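Side-chain contacts in thymine dioxygenase (Neurospora crassa, PDB 5C3Q), which binds thymine, 2-oxoglutarate and a metal ion, and, as a thymine-7-hydroxylase, probably oxidises the methyl group of thymine with molecular oxygen: residues Ala7-Asp11 against Gly12-Pro16; Ile163-Met166 against Arg167-Val171; Ile303-Pro307 against Gly308-Ala312. All coordinates share one frame; numbering follows the deposited sequence.

Interaction 1: Ala7-Asp11 against Gly12-Pro16; sequences AVNED and GLVIP
Val8 and Ile15 lie side by side and point the same way across two antiparallel strands. Val8 CB and Ile15 CB are 3.9 Å apart. The extended CG1-CD1 branch of Ile15 runs beside Val8, and Ile15 CD1 is 4.0 Å from Val8 CG2. The other methyl of Val8 leans along the hairpin. Val8 CG1 is anti to the backbone N (chi1 178°), and this carries it to 4.2 Å from Leu13 CD2. The two side chains cross obliquely, branch against branch. Val8, Leu13 and Ile15 are buried on this face: Ile243 of strand 242-244 covers Val8 and Leu13, and Phe47 and Tyr49 of the adjoining strand pack on Ile15.

The motif is a beta hairpin with a two-residue type I' turn, from Glu10 to Leu13. Asp11 and Gly12 are its corners. Gly12 has a positive phi of 84°, where a CB would collide with Asp11 O. Glu10 and Leu13 close the turn with a reciprocal backbone pair, and Leu13 N reaches Glu10 O at 2.9 Å. At the open end Ala7 and Val8 both face Ile15, a classic beta bulge. Ile15 O takes a good bond from Val8 N and a weak one from Ala7 N. Strand 8-10 is an outermost strand of the large mixed sheet of this double-stranded beta-helix enzyme.

Asn9 and Val14 form the non-hydrogen-bonded pair and project from the exposed face. They lie alongside each other, with Asn9 OD1 3.6 Å from Val14 CG2. The same oxygen accepts from a water at 2.9 Å, and that water accepts from Gly12 N at 2.8 Å. The amide oxygen is thereby linked to the turn. The carboxylate of Asp11 reaches away from the hairpin and bonds to Ser237 OG.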
loop_
_atom_site.group_PDB
_atom_site.type_symbol
_atom_site.label_atom_id
_atom_site.label_comp_id
_atom_site.label_asym_id
_atom_site.label_seq_id
_atom_site.Cartn_x
_atom_site.Cartn_y
_atom_site.Cartn_z
ATOM N N ALA A 7 10.958 14.364 -2.409
ATOM C CA ALA A 7 10.659 13.445 -3.507
ATOM C C ALA A 7 9.634 14.069 -4.450
ATOM O O ALA A 7 9.747 13.947 -5.666
ATOM C CB ALA A 7 10.139 12.123 -2.966
ATOM N N VAL A 8 8.639 14.736 -3.871
ATOM C CA VAL A 8 7.592 15.418 -4.625
ATOM C C VAL A 8 7.349 16.791 -4.013
ATOM O O VAL A 8 7.265 16.924 -2.796
ATOM C CB VAL A 8 6.274 14.615 -4.595
ATOM C CG1 VAL A 8 5.162 15.350 -5.330
ATOM C CG2 VAL A 8 6.481 13.235 -5.195
ATOM N N ASN A 9 7.236 17.803 -4.868
ATOM C CA ASN A 9 6.957 19.167 -4.431
ATOM C C ASN A 9 6.190 19.934 -5.506
ATOM O O ASN A 9 6.779 20.678 -6.297
ATOM C CB ASN A 9 8.257 19.892 -4.073
ATOM C CG ASN A 9 8.016 21.208 -3.353
ATOM O OD1 ASN A 9 6.914 21.754 -3.379
ATOM N ND2 ASN A 9 9.055 21.727 -2.706
ATOM N N GLU A 10 4.873 19.736 -5.528
ATOM C CA GLU A 10 4.003 20.350 -6.525
ATOM C C GLU A 10 2.610 20.598 -5.949
ATOM O O GLU A 10 2.067 19.759 -5.230
ATOM C CB GLU A 10 3.882 19.453 -7.756
ATOM C CG GLU A 10 5.168 19.285 -8.551
ATOM C CD GLU A 10 5.011 18.404 -9.783
ATOM O OE1 GLU A 10 3.860 18.098 -10.181
ATOM O OE2 GLU A 10 6.052 18.021 -10.363
ATOM N N ASP A 11 2.051 21.764 -6.266
ATOM C CA ASP A 11 0.674 22.111 -5.914
ATOM C C ASP A 11 0.384 22.049 -4.414
ATOM O O ASP A 11 -0.732 21.730 -4.001
ATOM C CB ASP A 11 -0.302 21.208 -6.682
ATOM C CG ASP A 11 -1.678 21.818 -6.813
ATOM O OD1 ASP A 11 -1.754 23.014 -7.157
ATOM O OD2 ASP A 11 -2.683 21.106 -6.580
ATOM N N GLY A 12 1.389 22.366 -3.604
ATOM C CA GLY A 12 1.256 22.328 -2.149
ATOM C C GLY A 12 1.468 20.951 -1.538
ATOM O O GLY A 12 1.423 20.811 -0.320
ATOM N N LEU A 13 1.685 19.936 -2.378
ATOM C CA LEU A 13 1.984 18.579 -1.908
ATOM C C LEU A 13 3.492 18.433 -1.815
ATOM O O LEU A 13 4.184 18.488 -2.830
ATOM C CB LEU A 13 1.424 17.521 -2.867
ATOM C CG LEU A 13 1.694 16.049 -2.520
ATOM C CD1 LEU A 13 0.923 15.614 -1.282
ATOM C CD2 LEU A 13 1.340 15.152 -3.695
ATOM N N VAL A 14 3.991 18.247 -0.596
ATOM C CA VAL A 14 5.419 18.035 -0.369
ATOM C C VAL A 14 5.620 16.664 0.277
ATOM O O VAL A 14 5.235 16.449 1.425
ATOM C CB VAL A 14 6.021 19.157 0.504
ATOM C CG1 VAL A 14 7.505 18.917 0.766
ATOM C CG2 VAL A 14 5.831 20.503 -0.181
ATOM N N ILE A 15 6.194 15.730 -0.478
ATOM C CA ILE A 15 6.492 14.400 0.044
ATOM C C ILE A 15 8.000 14.325 0.252
ATOM O O ILE A 15 8.754 14.350 -0.724
ATOM C CB ILE A 15 6.030 13.290 -0.920
ATOM C CG1 ILE A 15 4.518 13.401 -1.161
ATOM C CG2 ILE A 15 6.398 11.921 -0.367
ATOM C CD1 ILE A 15 3.970 12.470 -2.226
ATOM N N PRO A 16 8.446 14.245 1.520
ATOM C CA PRO A 16 9.880 14.261 1.793
ATOM C C PRO A 16 10.561 12.958 1.409
ATOM O O PRO A 16 9.923 11.897 1.403
ATOM C CB PRO A 16 9.943 14.444 3.309
ATOM C CG PRO A 16 8.706 13.785 3.800
ATOM C CD PRO A 16 7.662 14.064 2.754
HETATM O O HOH W 1 4.125 22.672 -3.649
#

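Interaction 2: Ile163-Met166 against Arg167-Val171; sequences IEVM and RAIAV
Arg167 sits one helical turn after Ile163 and runs alongside it in the long helix 147-173. The contact is the i to i+3 and i to i+4 packing of an alpha helix. Arg167 N bonds to Ile163 O at 3.0 Å, and the next three residues make the same i to i+4 bond.

The side chain of Arg167 is extended from CG to NE. It lies beside Ile163 and points the same way. Ile163 CG2 sits 3.5 Å above one face of the guanidinium, offset toward its rim. Glu164 comes in obliquely. Its chain bends at chi2 (-74°), which brings the carboxylate round to the arginine. The two charged planes stand 88° apart, and OE1 of Glu164 is 3.7 Å from NH1 of Arg167, a long salt bridge. The stronger charge partner is Asp181, which pairs with Arg167 NH2.

Ala168 follows. Ala168 CB rests 3.4 Å from Val165 O, while Phe23 and Ile38 of neighbouring helices cover this small side chain. Ile169 comes next and meets Phe42 of helix 28-44. Ile169 lies side by side with Met166. The methionine chain is bent at both chi2 and chi3, and its sulfur faces the end of the isoleucine. Met166 SD is 3.9 Å from Ile169 CD1. Ala170 completes the turn: Ala170 N bonds to Met166 O at 2.9 Å, and Ala170 CB stands 3.6 Å from that same oxygen.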
loop_
_atom_site.group_PDB
_atom_site.type_symbol
_atom_site.label_atom_id
_atom_site.label_comp_id
_atom_site.label_asym_id
_atom_site.label_seq_id
_atom_site.Cartn_x
_atom_site.Cartn_y
_atom_site.Cartn_z
ATOM N N ILE A 163 7.495 -2.418 11.820
ATOM C CA ILE A 163 7.791 -2.198 13.233
ATOM C C ILE A 163 8.711 -0.987 13.404
ATOM O O ILE A 163 8.482 -0.163 14.284
ATOM C CB ILE A 163 8.391 -3.468 13.884
ATOM C CG1 ILE A 163 7.306 -4.543 14.013
ATOM C CG2 ILE A 163 8.977 -3.171 15.264
ATOM C CD1 ILE A 163 7.836 -5.948 14.228
ATOM N N GLU A 164 9.721 -0.863 12.543
ATOM C CA GLU A 164 10.692 0.233 12.649
ATOM C C GLU A 164 10.097 1.587 12.268
ATOM O O GLU A 164 10.410 2.594 12.894
ATOM C CB GLU A 164 11.943 -0.047 11.801
ATOM C CG GLU A 164 12.716 -1.311 12.179
ATOM C CD GLU A 164 13.520 -1.194 13.467
ATOM O OE1 GLU A 164 13.305 -0.246 14.261
ATOM O OE2 GLU A 164 14.382 -2.078 13.697
ATOM N N VAL A 165 9.245 1.619 11.244
ATOM C CA VAL A 165 8.573 2.861 10.855
ATOM C C VAL A 165 7.650 3.351 11.973
ATOM O O VAL A 165 7.609 4.543 12.258
ATOM C CB VAL A 165 7.786 2.729 9.528
ATOM C CG1 VAL A 165 6.960 3.984 9.261
ATOM C CG2 VAL A 165 8.738 2.494 8.367
ATOM N N MET A 166 6.924 2.436 12.611
ATOM C CA MET A 166 6.065 2.807 13.740
ATOM C C MET A 166 6.901 3.321 14.916
ATOM O O MET A 166 6.493 4.263 15.599
ATOM C CB MET A 166 5.179 1.638 14.181
ATOM C CG MET A 166 4.158 1.175 13.143
ATOM S SD MET A 166 3.207 2.465 12.305
ATOM C CE MET A 166 2.184 3.097 13.631
ATOM N N ARG A 167 8.075 2.724 15.134
ATOM C CA ARG A 167 9.008 3.230 16.145
ATOM C C ARG A 167 9.447 4.661 15.830
ATOM O O ARG A 167 9.522 5.488 16.730
ATOM C CB ARG A 167 10.231 2.320 16.286
ATOM C CG ARG A 167 9.940 1.050 17.056
ATOM C CD ARG A 167 11.120 0.094 17.072
ATOM N NE ARG A 167 10.750 -1.155 17.727
ATOM C CZ ARG A 167 11.520 -2.237 17.803
ATOM N NH1 ARG A 167 12.733 -2.252 17.262
ATOM N NH2 ARG A 167 11.070 -3.320 18.430
ATOM N N ALA A 168 9.725 4.950 14.560
ATOM C CA ALA A 168 10.061 6.320 14.144
ATOM C C ALA A 168 8.911 7.282 14.418
ATOM O O ALA A 168 9.126 8.395 14.885
ATOM C CB ALA A 168 10.443 6.362 12.674
ATOM N N ILE A 169 7.689 6.849 14.128
ATOM C CA ILE A 169 6.511 7.652 14.436
ATOM C C ILE A 169 6.422 7.940 15.941
ATOM O O ILE A 169 6.160 9.071 16.340
ATOM C CB ILE A 169 5.224 6.982 13.918
ATOM C CG1 ILE A 169 5.178 7.084 12.387
ATOM C CG2 ILE A 169 3.993 7.616 14.544
ATOM C CD1 ILE A 169 4.099 6.251 11.736
ATOM N N ALA A 170 6.639 6.919 16.763
ATOM C CA ALA A 170 6.571 7.072 18.222
ATOM C C ALA A 170 7.647 8.023 18.734
ATOM O O ALA A 170 7.368 8.911 19.545
ATOM C CB ALA A 170 6.696 5.717 18.905
ATOM N N VAL A 171 8.871 7.845 18.245
ATOM C CA VAL A 171 9.981 8.713 18.632
ATOM C C VAL A 171 9.685 10.149 18.197
ATOM O O VAL A 171 9.935 11.087 18.943
ATOM C CB VAL A 171 11.328 8.215 18.052
ATOM C CG1 VAL A 171 12.435 9.240 18.271
ATOM C CG2 VAL A 171 11.716 6.890 18.696
#

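Interaction 3: Ile303-Pro307 against Gly308-Ala312; sequences IEAIP and GTYAA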
loop_
_atom_site.group_PDB
_atom_site.type_symbol
_atom_site.label_atom_id
_atom_site.label_comp_id
_atom_site.label_asym_id
_atom_site.label_seq_id
_atom_site.Cartn_x
_atom_site.Cartn_y
_atom_site.Cartn_z
ATOM N N ILE A 303 -8.450 0.006 18.753
ATOM C CA ILE A 303 -7.887 1.258 18.244
ATOM C C ILE A 303 -8.593 2.473 18.847
ATOM O O ILE A 303 -9.756 2.730 18.554
ATOM C CB ILE A 303 -7.973 1.308 16.700
ATOM C CG1 ILE A 303 -7.226 0.118 16.078
ATOM C CG2 ILE A 303 -7.436 2.625 16.148
ATOM C CD1 ILE A 303 -5.751 0.028 16.420
ATOM N N GLU A 304 -7.875 3.211 19.689
ATOM C CA GLU A 304 -8.365 4.476 20.248
ATOM C C GLU A 304 -7.234 5.503 20.295
ATOM O O GLU A 304 -6.064 5.144 20.240
ATOM C CB GLU A 304 -8.978 4.261 21.634
ATOM C CG GLU A 304 -8.067 3.567 22.636
ATOM C CD GLU A 304 -8.800 3.099 23.883
ATOM O OE1 GLU A 304 -8.281 2.186 24.562
ATOM O OE2 GLU A 304 -9.894 3.631 24.186
ATOM N N ALA A 305 -7.592 6.778 20.394
ATOM C CA ALA A 305 -6.630 7.882 20.245
ATOM C C ALA A 305 -5.285 7.654 20.952
ATOM O O ALA A 305 -5.242 7.358 22.141
ATOM C CB ALA A 305 -7.256 9.187 20.715
ATOM N N ILE A 306 -4.196 7.814 20.200
ATOM C CA ILE A 306 -2.831 7.653 20.712
ATOM C C ILE A 306 -2.519 8.790 21.689
ATOM O O ILE A 306 -2.932 9.925 21.455
ATOM C CB ILE A 306 -1.807 7.669 19.545
ATOM C CG1 ILE A 306 -2.045 6.483 18.606
ATOM C CG2 ILE A 306 -0.369 7.623 20.051
ATOM C CD1 ILE A 306 -1.479 6.664 17.211
ATOM N N PRO A 307 -1.795 8.499 22.793
ATOM C CA PRO A 307 -1.471 9.588 23.720
ATOM C C PRO A 307 -0.642 10.696 23.068
ATOM O O PRO A 307 0.289 10.413 22.310
ATOM C CB PRO A 307 -0.674 8.895 24.837
ATOM C CG PRO A 307 -0.316 7.547 24.313
ATOM C CD PRO A 307 -1.372 7.190 23.316
ATOM N N GLY A 308 -1.001 11.943 23.357
ATOM C CA GLY A 308 -0.319 13.101 22.798
ATOM C C GLY A 308 -0.893 13.615 21.490
ATOM O O GLY A 308 -0.343 14.549 20.911
ATOM N N THR A 309 -1.991 13.018 21.021
ATOM C CA THR A 309 -2.672 13.467 19.799
ATOM C C THR A 309 -3.919 14.309 20.093
ATOM O O THR A 309 -4.665 14.667 19.182
ATOM C CB THR A 309 -3.077 12.274 18.909
ATOM O OG1 THR A 309 -3.938 11.396 19.638
ATOM C CG2 THR A 309 -1.848 11.512 18.438
ATOM N N TYR A 310 -4.136 14.621 21.368
ATOM C CA TYR A 310 -5.253 15.452 21.801
ATOM C C TYR A 310 -4.958 15.980 23.205
ATOM O O TYR A 310 -4.244 15.333 23.968
ATOM C CB TYR A 310 -6.545 14.631 21.829
ATOM C CG TYR A 310 -6.487 13.482 22.804
ATOM C CD1 TYR A 310 -5.866 12.287 22.455
ATOM C CD2 TYR A 310 -7.021 13.597 24.086
ATOM C CE1 TYR A 310 -5.787 11.234 23.349
ATOM C CE2 TYR A 310 -6.947 12.546 24.988
ATOM C CZ TYR A 310 -6.329 11.367 24.611
ATOM O OH TYR A 310 -6.246 10.311 25.487
ATOM N N ALA A 311 -5.507 17.145 23.538
ATOM C CA ALA A 311 -5.369 17.707 24.886
ATOM C C ALA A 311 -6.583 17.333 25.737
ATOM O O ALA A 311 -6.485 16.485 26.627
ATOM C CB ALA A 311 -5.184 19.219 24.828
ATOM N N ALA A 312 -7.724 17.954 25.460
ATOM C CA ALA A 312 -8.967 17.628 26.152
ATOM C C ALA A 312 -9.628 16.428 25.485
ATOM O O ALA A 312 -9.481 16.218 24.280
ATOM C CB ALA A 312 -9.908 18.826 26.149
#
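The Tyr310 ring presents an edge to the chain before it. Ile306 O lies at that edge, near the ring plane, 3.7 Å from Tyr310 CE1. Thr309 OG1 also lies at the edge, in the plane of the ring. Ala305 comes in at a slant, with Ala305 CB 3.6 Å from Tyr310 CE1. Tyr310 CG sits between the backbone N and the carbonyl carbon (chi1 62°), and this swings the ring back beside the turn, toward Ala305. The phenol oxygen is bonded beyond the turn, to Arg316 NH2.

The backbone makes a type II beta turn from Ile306 to Thr309. Pro307 and Gly308 are its two corners. Gly308 has a phi of 90°, at which a CB would be jammed against Pro307 O. The turn lies at the surface, in the loop between strands 302-303 and 321-322. Trp263 of helix 258-263 packs on Ile306 from within.

Ile306 O accepts two bonds from one residue. Thr309 N reaches Ile306 O at 3.3 Å. Thr309 OG1 donates to Ile306 O in the carbonyl plane, on a lone pair, at a short 2.5 Å. The methyl leans on the same residue, with Thr309 CG2 4.0 Å from Ile306 CB. With a valine in place of Thr309 the hydroxyl is gone, and Ile306 O would probably keep just the longer bond from the backbone N within this turn, its closure less firmly held. Hydroxyl and amide together grip one carbonyl, consistent with a side chain that adds to the backbone closure of the turn.

The three contacts follow one another along the chain; none nests within or crosses another. Interaction 1 closes the first hairpin, near the N terminus, at the edge of the large mixed sheet. Interaction 2 closes no loop: it is one stretch of helix 147-173, against which helices 21-25 and 28-44 pack. Interaction 3 closes a tight turn late in the chain, in the loop between strands 302-303 and 321-322. Interactions 2 and 3 are neighbours, their nearest atoms about 6 Å apart without touching. Phe180 lies between them and meets both Met166 and Ile306. Interaction 1 stands further off, its centre about 22 Å from that of interaction 2.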